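Protein toll (Drosophila melanogaster, PDB 4LXR) serves as the receptor for the cleaved cytokine spaetzle C-106, switching on Toll signalling in antifungal immunity and in dorsal-ventral patterning of the embryo. Local coordinates at residues A[35-39]-A[50-54]; A[13-17]-A[28-32]; A[72-78]-A[100-106]. All coordinates share one frame; numbering follows the deposited sequence.

Contact 1: A[35-39]-A[50-54]. With NAG (2-acetamido-2-deoxy-beta-D-glucopyranose), chain H.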
# COMPACT_ATOMS: atom_id res chain seq x y z
N ASN A 35 -37.18 -14.14 -14.94
CA ASN A 35 -36.32 -14.07 -16.12
C ASN A 35 -37.03 -13.37 -17.26
O ASN A 35 -37.47 -14.02 -18.22
CB ASN A 35 -35.90 -15.48 -16.54
CG ASN A 35 -34.99 -16.15 -15.52
OD1 ASN A 35 -33.99 -15.58 -15.10
ND2 ASN A 35 -35.35 -17.36 -15.12
N PRO A 36 -37.15 -12.03 -17.17
CA PRO A 36 -37.91 -11.24 -18.15
C PRO A 36 -37.38 -11.39 -19.57
O PRO A 36 -36.17 -11.56 -19.77
CB PRO A 36 -37.72 -9.80 -17.66
CG PRO A 36 -36.49 -9.83 -16.81
CD PRO A 36 -36.48 -11.18 -16.17
N THR A 37 -38.29 -11.33 -20.53
CA THR A 37 -37.94 -11.41 -21.94
C THR A 37 -37.11 -10.19 -22.31
O THR A 37 -36.13 -10.29 -23.07
CB THR A 37 -39.20 -11.46 -22.82
OG1 THR A 37 -40.06 -12.51 -22.37
CG2 THR A 37 -38.85 -11.74 -24.25
N PHE A 38 -37.49 -9.05 -21.74
CA PHE A 38 -36.81 -7.79 -21.99
C PHE A 38 -36.54 -7.05 -20.70
O PHE A 38 -37.37 -7.01 -19.79
CB PHE A 38 -37.63 -6.89 -22.91
CG PHE A 38 -37.87 -7.50 -24.25
CD1 PHE A 38 -36.88 -7.50 -25.22
CD2 PHE A 38 -39.08 -8.10 -24.54
CE1 PHE A 38 -37.10 -8.06 -26.45
CE2 PHE A 38 -39.30 -8.67 -25.78
CZ PHE A 38 -38.31 -8.65 -26.73
N ARG A 39 -35.35 -6.47 -20.62
CA ARG A 39 -35.01 -5.58 -19.54
C ARG A 39 -34.42 -4.35 -20.19
O ARG A 39 -33.36 -4.41 -20.79
CB ARG A 39 -34.00 -6.22 -18.60
CG ARG A 39 -33.74 -5.42 -17.35
CD ARG A 39 -32.68 -6.07 -16.47
NE ARG A 39 -32.93 -7.49 -16.26
CZ ARG A 39 -33.57 -7.99 -15.20
NH1 ARG A 39 -34.04 -7.18 -14.27
NH2 ARG A 39 -33.75 -9.30 -15.09
N ILE A 50 -31.26 -2.38 -24.50
CA ILE A 50 -32.24 -3.45 -24.52
C ILE A 50 -31.53 -4.77 -24.24
O ILE A 50 -30.70 -5.21 -25.04
CB ILE A 50 -33.00 -3.53 -25.84
CG1 ILE A 50 -33.58 -2.16 -26.19
CG2 ILE A 50 -34.11 -4.56 -25.76
CD1 ILE A 50 -33.85 -1.99 -27.67
N MET A 51 -31.81 -5.36 -23.08
CA MET A 51 -31.24 -6.65 -22.73
C MET A 51 -32.33 -7.68 -22.98
O MET A 51 -33.43 -7.57 -22.44
CB MET A 51 -30.78 -6.67 -21.27
CG MET A 51 -30.44 -8.06 -20.72
SD MET A 51 -28.79 -8.66 -21.17
CE MET A 51 -27.76 -7.38 -20.46
N CYS A 52 -32.03 -8.65 -23.83
CA CYS A 52 -33.02 -9.61 -24.29
C CYS A 52 -32.77 -10.97 -23.68
O CYS A 52 -31.63 -11.35 -23.42
CB CYS A 52 -32.95 -9.77 -25.82
SG CYS A 52 -33.53 -8.37 -26.83
N ASN A 53 -33.85 -11.72 -23.48
CA ASN A 53 -33.75 -13.14 -23.18
C ASN A 53 -34.84 -13.84 -24.00
O ASN A 53 -35.95 -14.02 -23.52
CB ASN A 53 -33.94 -13.42 -21.69
CG ASN A 53 -33.54 -14.83 -21.30
OD1 ASN A 53 -33.53 -15.73 -22.15
ND2 ASN A 53 -33.21 -15.04 -20.02
N LEU A 54 -34.48 -14.22 -25.22
CA LEU A 54 -35.45 -14.66 -26.22
C LEU A 54 -35.28 -16.14 -26.54
O LEU A 54 -34.18 -16.68 -26.44
CB LEU A 54 -35.25 -13.85 -27.51
CG LEU A 54 -35.94 -12.50 -27.71
CD1 LEU A 54 -35.94 -11.66 -26.46
CD2 LEU A 54 -35.29 -11.75 -28.85
C1 NAG H . -33.19 -16.43 -19.64
C2 NAG H . -32.19 -16.72 -18.51
C3 NAG H . -32.18 -18.21 -18.18
C4 NAG H . -33.59 -18.74 -17.93
C5 NAG H . -34.54 -18.32 -19.05
C6 NAG H . -35.98 -18.65 -18.74
C7 NAG H . -30.31 -15.13 -18.43
C8 NAG H . -28.92 -14.84 -18.90
N2 NAG H . -30.85 -16.27 -18.87
O3 NAG H . -31.38 -18.44 -17.03
O4 NAG H . -33.56 -20.16 -17.89
O5 NAG H . -34.48 -16.90 -19.26
O6 NAG H . -36.70 -18.99 -19.92
O7 NAG H . -30.92 -14.36 -17.69
O HOH W 1 -33.81 -9.79 -20.54
O HOH W 2 -34.07 -13.10 -18.46
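The phenyl ring of F38 lies against the sulfur of C52, its partner in an antiparallel non-hydrogen-bonded pair. C52 SG comes to the edge of the ring, 3.6 Å from F38 CE1, the line from SG to the ring centre lying 73° off the ring normal, a Cys sulfur-aromatic contact. F38 CG stands anti to the carbonyl carbon (chi1 -61°), which leans the ring across toward segment 50-54. There L54 CD1 reaches to 3.8 Å of F38 CE1, while the I50 side chain lies alongside, pointing the same way, with its CG2 near F38 CD1. A disulfide to C80 holds the sulfur in place.

One residue further on, R39 and M51 form a hydrogen-bonded pair, with R39 N 2.9 Å from M51 O and a matching bond from M51 N to R39 O. The ladder closes with N53 N donating to T37 O at 2.7 Å, an oxygen that also receives the CA-H of C52.

Beyond the paired residues, N53 carries a glycan. N53 CG is anti to the backbone N (chi1 -167°), which carries the side chain past P36 O, and its ND2 is bonded covalently to NAG C1. The remaining N-H of ND2 is given to a water 2.6 Å from N53 ND2, and this water donates in turn to P36 O at 2.9 Å, tying the sugar-bearing amide to segment 35-39. N35 packs on the sugar itself, its CB 3.4 Å from NAG O5.

On the face opposite F38, R39 and M51 pack against K15 and I13 of the bound spaetzle chain. The contact is the open end of the hairpin 38-43/47-52, flanked by strand 24-29, where T37 and F38 form a classic beta bulge opposite C29, and by strand 74-78 beside I50 and C52.

Contact 2: A[13-17]-A[28-32]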
# COMPACT_ATOMS: atom_id res chain seq x y z
N ASP A 13 -51.55 -0.05 -16.32
CA ASP A 13 -51.92 -0.77 -17.53
C ASP A 13 -50.77 -1.69 -17.92
O ASP A 13 -50.52 -1.94 -19.10
CB ASP A 13 -52.20 0.22 -18.67
CG ASP A 13 -51.00 1.08 -19.01
OD1 ASP A 13 -50.26 1.46 -18.08
OD2 ASP A 13 -50.80 1.38 -20.21
N GLY A 14 -50.09 -2.20 -16.90
CA GLY A 14 -48.78 -2.79 -17.10
C GLY A 14 -48.67 -4.27 -17.37
O GLY A 14 -48.90 -5.09 -16.48
N LEU A 15 -48.32 -4.60 -18.60
CA LEU A 15 -47.76 -5.91 -18.88
C LEU A 15 -46.29 -5.84 -18.47
O LEU A 15 -45.65 -6.86 -18.23
CB LEU A 15 -47.88 -6.26 -20.37
CG LEU A 15 -49.29 -6.55 -20.91
CD1 LEU A 15 -49.80 -5.40 -21.76
CD2 LEU A 15 -49.31 -7.86 -21.69
N CYS A 16 -45.77 -4.62 -18.36
CA CYS A 16 -44.40 -4.39 -17.92
C CYS A 16 -44.39 -3.54 -16.65
O CYS A 16 -45.32 -2.79 -16.39
CB CYS A 16 -43.59 -3.68 -19.01
SG CYS A 16 -43.49 -4.57 -20.58
N GLN A 17 -43.32 -3.66 -15.87
CA GLN A 17 -43.15 -2.79 -14.73
C GLN A 17 -41.96 -1.88 -14.97
O GLN A 17 -41.05 -2.21 -15.74
CB GLN A 17 -42.97 -3.60 -13.45
CG GLN A 17 -41.55 -4.02 -13.18
CD GLN A 17 -41.43 -4.96 -12.00
OE1 GLN A 17 -40.41 -4.98 -11.30
NE2 GLN A 17 -42.47 -5.75 -11.76
N ILE A 28 -38.91 -3.90 -17.00
CA ILE A 28 -38.90 -5.35 -17.25
C ILE A 28 -40.21 -5.84 -17.84
O ILE A 28 -41.29 -5.34 -17.51
CB ILE A 28 -38.50 -6.18 -16.00
CG1 ILE A 28 -39.68 -6.37 -15.05
CG2 ILE A 28 -37.32 -5.56 -15.27
CD1 ILE A 28 -39.29 -7.02 -13.74
N CYS A 29 -40.10 -6.81 -18.73
CA CYS A 29 -41.25 -7.38 -19.42
C CYS A 29 -41.08 -8.89 -19.52
O CYS A 29 -40.03 -9.37 -19.96
CB CYS A 29 -41.40 -6.77 -20.81
SG CYS A 29 -41.51 -4.95 -20.88
N PRO A 30 -42.08 -9.67 -19.08
CA PRO A 30 -43.31 -9.24 -18.39
C PRO A 30 -43.03 -8.73 -16.98
O PRO A 30 -41.94 -8.92 -16.45
CB PRO A 30 -44.13 -10.54 -18.31
CG PRO A 30 -43.56 -11.43 -19.36
CD PRO A 30 -42.10 -11.10 -19.39
N ALA A 31 -44.03 -8.08 -16.38
CA ALA A 31 -43.89 -7.43 -15.08
C ALA A 31 -43.39 -8.36 -13.98
O ALA A 31 -42.49 -8.00 -13.22
CB ALA A 31 -45.21 -6.78 -14.67
N ASN A 32 -43.97 -9.55 -13.87
CA ASN A 32 -43.70 -10.39 -12.71
C ASN A 32 -42.63 -11.45 -12.95
O ASN A 32 -42.56 -12.44 -12.22
CB ASN A 32 -44.99 -11.05 -12.21
CG ASN A 32 -45.44 -10.51 -10.86
OD1 ASN A 32 -46.01 -9.41 -10.77
ND2 ASN A 32 -45.20 -11.28 -9.80
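L15 O is gripped by two consecutive residues of segment 28-32: A31 N donates to it at 2.7 Å, from a position tilted out of the carbonyl plane, and the CA-H of P30 approaches it at 3.3 Å between P30 CA and L15 O. The bond from A31 is bent, with 133° at the hydrogen. A31 CB also rests beside this carbonyl, so the turn after C29 is folded closely over the backbone of L15 and C16. The peptide bond before P30 is cis, and the chain bends sharply there.

The covalent link lies next to this: C16 SG and C29 SG form a disulfide, while C16 CB packs 3.2 Å from I28 O. That carbonyl accepts Q17 N in its own plane, and I28 N returns a bond to Q17 O, 3.0 Å away, making Q17 and I28 an antiparallel hydrogen-bonded pair.

Their side chains run side by side, pointing the same way. Q17 CG and I28 CG1 each sit between the backbone N and the carbonyl carbon (chi1 86° for Q17, 80° for I28), and this shared choice brings Q17 CG to 3.5 Å of I28 CG1. Further out, Q17 OE1 lies 3.4 Å from I28 CD1, and the amide ends beside A31 O, though at an angle too poor for a hydrogen bond. With an alanine at Q17, the outer branch of I28 would probably lose its cover and be set free to turn, and A31 O would lose its amide neighbour.

The arrangement, a disulfide across the open end of the hairpin 17-21/24-29, is consistent with the cysteine-rich N-terminal caps that close the first coil of leucine-rich-repeat ectodomains in Toll-like receptors.

Contact 3: A[72-78]-A[100-106]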
# COMPACT_ATOMS: atom_id res chain seq x y z
N VAL A 72 -32.25 9.88 -28.78
CA VAL A 72 -31.29 9.24 -27.90
C VAL A 72 -29.99 8.97 -28.67
O VAL A 72 -30.02 8.66 -29.85
CB VAL A 72 -31.91 7.97 -27.27
CG1 VAL A 72 -31.91 6.79 -28.26
CG2 VAL A 72 -31.20 7.62 -26.00
N ASP A 73 -28.85 9.14 -28.00
CA ASP A 73 -27.54 9.09 -28.68
C ASP A 73 -27.10 7.66 -29.04
O ASP A 73 -26.66 7.39 -30.17
CB ASP A 73 -26.47 9.78 -27.81
CG ASP A 73 -25.04 9.43 -28.23
OD1 ASP A 73 -24.60 9.84 -29.32
OD2 ASP A 73 -24.35 8.76 -27.43
N ARG A 74 -27.26 6.76 -28.09
CA ARG A 74 -26.74 5.42 -28.22
C ARG A 74 -27.84 4.37 -27.97
O ARG A 74 -28.57 4.45 -26.98
CB ARG A 74 -25.58 5.24 -27.22
CG ARG A 74 -24.86 3.91 -27.33
CD ARG A 74 -23.61 3.85 -26.45
NE ARG A 74 -23.93 3.60 -25.05
CZ ARG A 74 -23.75 4.47 -24.07
NH1 ARG A 74 -24.07 4.15 -22.82
NH2 ARG A 74 -23.22 5.67 -24.33
N VAL A 75 -27.96 3.41 -28.88
CA VAL A 75 -28.81 2.25 -28.63
C VAL A 75 -27.92 1.05 -28.51
O VAL A 75 -27.12 0.78 -29.41
CB VAL A 75 -29.81 1.97 -29.75
CG1 VAL A 75 -30.59 0.68 -29.46
CG2 VAL A 75 -30.75 3.13 -29.91
N GLN A 76 -28.03 0.33 -27.40
CA GLN A 76 -27.23 -0.86 -27.21
C GLN A 76 -28.16 -2.05 -27.02
O GLN A 76 -28.96 -2.05 -26.09
CB GLN A 76 -26.32 -0.71 -25.99
CG GLN A 76 -25.43 -1.91 -25.73
CD GLN A 76 -24.48 -1.71 -24.57
OE1 GLN A 76 -24.86 -1.80 -23.40
NE2 GLN A 76 -23.23 -1.42 -24.88
N MET A 77 -28.04 -3.05 -27.88
CA MET A 77 -28.90 -4.22 -27.84
C MET A 77 -28.02 -5.42 -27.50
O MET A 77 -27.01 -5.64 -28.15
CB MET A 77 -29.61 -4.44 -29.18
CG MET A 77 -30.64 -3.35 -29.52
SD MET A 77 -31.41 -3.54 -31.15
CE MET A 77 -32.67 -4.76 -30.72
N ARG A 78 -28.40 -6.19 -26.49
CA ARG A 78 -27.58 -7.28 -26.00
C ARG A 78 -28.36 -8.58 -25.92
O ARG A 78 -29.44 -8.64 -25.30
CB ARG A 78 -27.02 -6.94 -24.60
CG ARG A 78 -25.92 -5.89 -24.63
CD ARG A 78 -25.46 -5.50 -23.22
NE ARG A 78 -24.73 -6.56 -22.52
CZ ARG A 78 -24.43 -6.53 -21.22
NH1 ARG A 78 -24.79 -5.48 -20.49
NH2 ARG A 78 -23.77 -7.53 -20.66
N PRO A 100 -30.86 7.76 -33.58
CA PRO A 100 -29.69 7.41 -32.78
C PRO A 100 -28.42 7.69 -33.58
O PRO A 100 -28.46 7.70 -34.80
CB PRO A 100 -29.85 5.91 -32.57
CG PRO A 100 -30.55 5.46 -33.81
CD PRO A 100 -31.54 6.56 -34.09
N THR A 101 -27.30 7.88 -32.88
CA THR A 101 -26.00 8.14 -33.48
C THR A 101 -25.20 6.83 -33.54
O THR A 101 -24.33 6.62 -34.40
CB THR A 101 -25.26 9.18 -32.60
OG1 THR A 101 -25.62 10.50 -33.00
CG2 THR A 101 -23.74 9.04 -32.67
N THR A 102 -25.51 5.96 -32.60
CA THR A 102 -24.72 4.77 -32.33
C THR A 102 -25.67 3.61 -32.14
O THR A 102 -26.63 3.70 -31.39
CB THR A 102 -23.88 4.97 -31.04
OG1 THR A 102 -22.88 5.95 -31.28
CG2 THR A 102 -23.20 3.68 -30.60
N LEU A 103 -25.40 2.52 -32.87
CA LEU A 103 -26.09 1.25 -32.64
C LEU A 103 -25.06 0.20 -32.32
O LEU A 103 -24.11 -0.02 -33.10
CB LEU A 103 -26.90 0.81 -33.88
CG LEU A 103 -27.56 -0.58 -33.76
CD1 LEU A 103 -28.59 -0.66 -32.62
CD2 LEU A 103 -28.20 -1.04 -35.11
N ILE A 104 -25.24 -0.45 -31.17
CA ILE A 104 -24.42 -1.59 -30.73
C ILE A 104 -25.33 -2.82 -30.71
O ILE A 104 -26.45 -2.77 -30.20
CB ILE A 104 -23.84 -1.32 -29.34
CG1 ILE A 104 -22.76 -0.22 -29.44
CG2 ILE A 104 -23.29 -2.60 -28.69
CD1 ILE A 104 -22.62 0.56 -28.20
N PHE A 105 -24.89 -3.90 -31.32
CA PHE A 105 -25.68 -5.12 -31.35
C PHE A 105 -24.75 -6.25 -30.99
O PHE A 105 -23.97 -6.73 -31.82
CB PHE A 105 -26.32 -5.36 -32.73
CG PHE A 105 -27.44 -6.39 -32.72
CD1 PHE A 105 -27.15 -7.76 -32.73
CD2 PHE A 105 -28.77 -5.99 -32.71
CE1 PHE A 105 -28.16 -8.70 -32.74
CE2 PHE A 105 -29.81 -6.93 -32.69
CZ PHE A 105 -29.51 -8.28 -32.71
N GLU A 106 -24.83 -6.67 -29.72
CA GLU A 106 -23.95 -7.69 -29.17
C GLU A 106 -24.79 -8.89 -28.74
O GLU A 106 -25.56 -8.79 -27.79
CB GLU A 106 -23.21 -7.10 -27.97
CG GLU A 106 -22.32 -8.05 -27.22
CD GLU A 106 -21.72 -7.37 -25.99
OE1 GLU A 106 -22.23 -7.60 -24.88
OE2 GLU A 106 -20.76 -6.58 -26.15
O HOH W 3 -22.54 6.63 -28.42
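Two neighbouring strands of the parallel array that lines the inner, concave surface of the leucine-rich-repeat solenoid meet here, at the place where spaetzle binds. Strands 74-78 and 102-106 run 7° apart, and the odd-numbered residues V75 and M77 both give and receive the bonds: V75 N donates to T102 O, M77 N to I104 O at 2.8 Å, while V75 O and M77 O accept I104 N and E106 N. At the entry, D73 O takes T101 N at 2.8 Å and, more weakly, T102 N.

V75, M77, L103 and F105 turn into the coil, where V75 meets L92, M77 and F105 meet I88 of helix 88-94, and L103 meets L122 and L125. M77 SD sits 3.9 Å from F105 CD2 in a Met-aromatic contact, and V75 spreads its two methyls, CG1 to L103 CD1 and CG2 to P100 CB, each at 4.0 Å.

The other face is largely polar and meets the ligand. R74 and T102 lie side by side there, and the aliphatic part of Q76 covers I104, with CG 3.7 Å from I104 CG2; the Q76 amide bonds to Q49. D73 OD1 accepts G3 N of the spaetzle chain, while a water joins D73 OD2 to T102 OG1.

R78 and E106 close the row. R78 NH2 forms a salt bridge with E48 of the spaetzle chain, and E106 OE2 pairs with R129. Between them, R78 NE and E106 OE1 make a long salt bridge of 3.6 Å, the guanidinium and carboxylate planes turned 80° apart.

In the fold
The three contacts follow one another along the chain and across neighbouring strands, from the N-terminal cap (contact 2) through the glycosylated hairpin (contact 1) to parallel strands of the solenoid (contact 3). Contacts 2 and 1 have centres about 12 Å apart and are joined by a probable hydrogen bond of 2.9 Å between F38 O and C29 N. Contacts 1 and 3, whose centres are about 16 Å apart, share two such bonds, I50 N to Q76 O (2.8 Å) and I50 O to R78 N. Spaetzle touches contacts 1 and 3, and M51 CE packs against R78 CZ. Contact 2, its centre about 23 Å from that of contact 3, is touched by no other protein chain of the assembly.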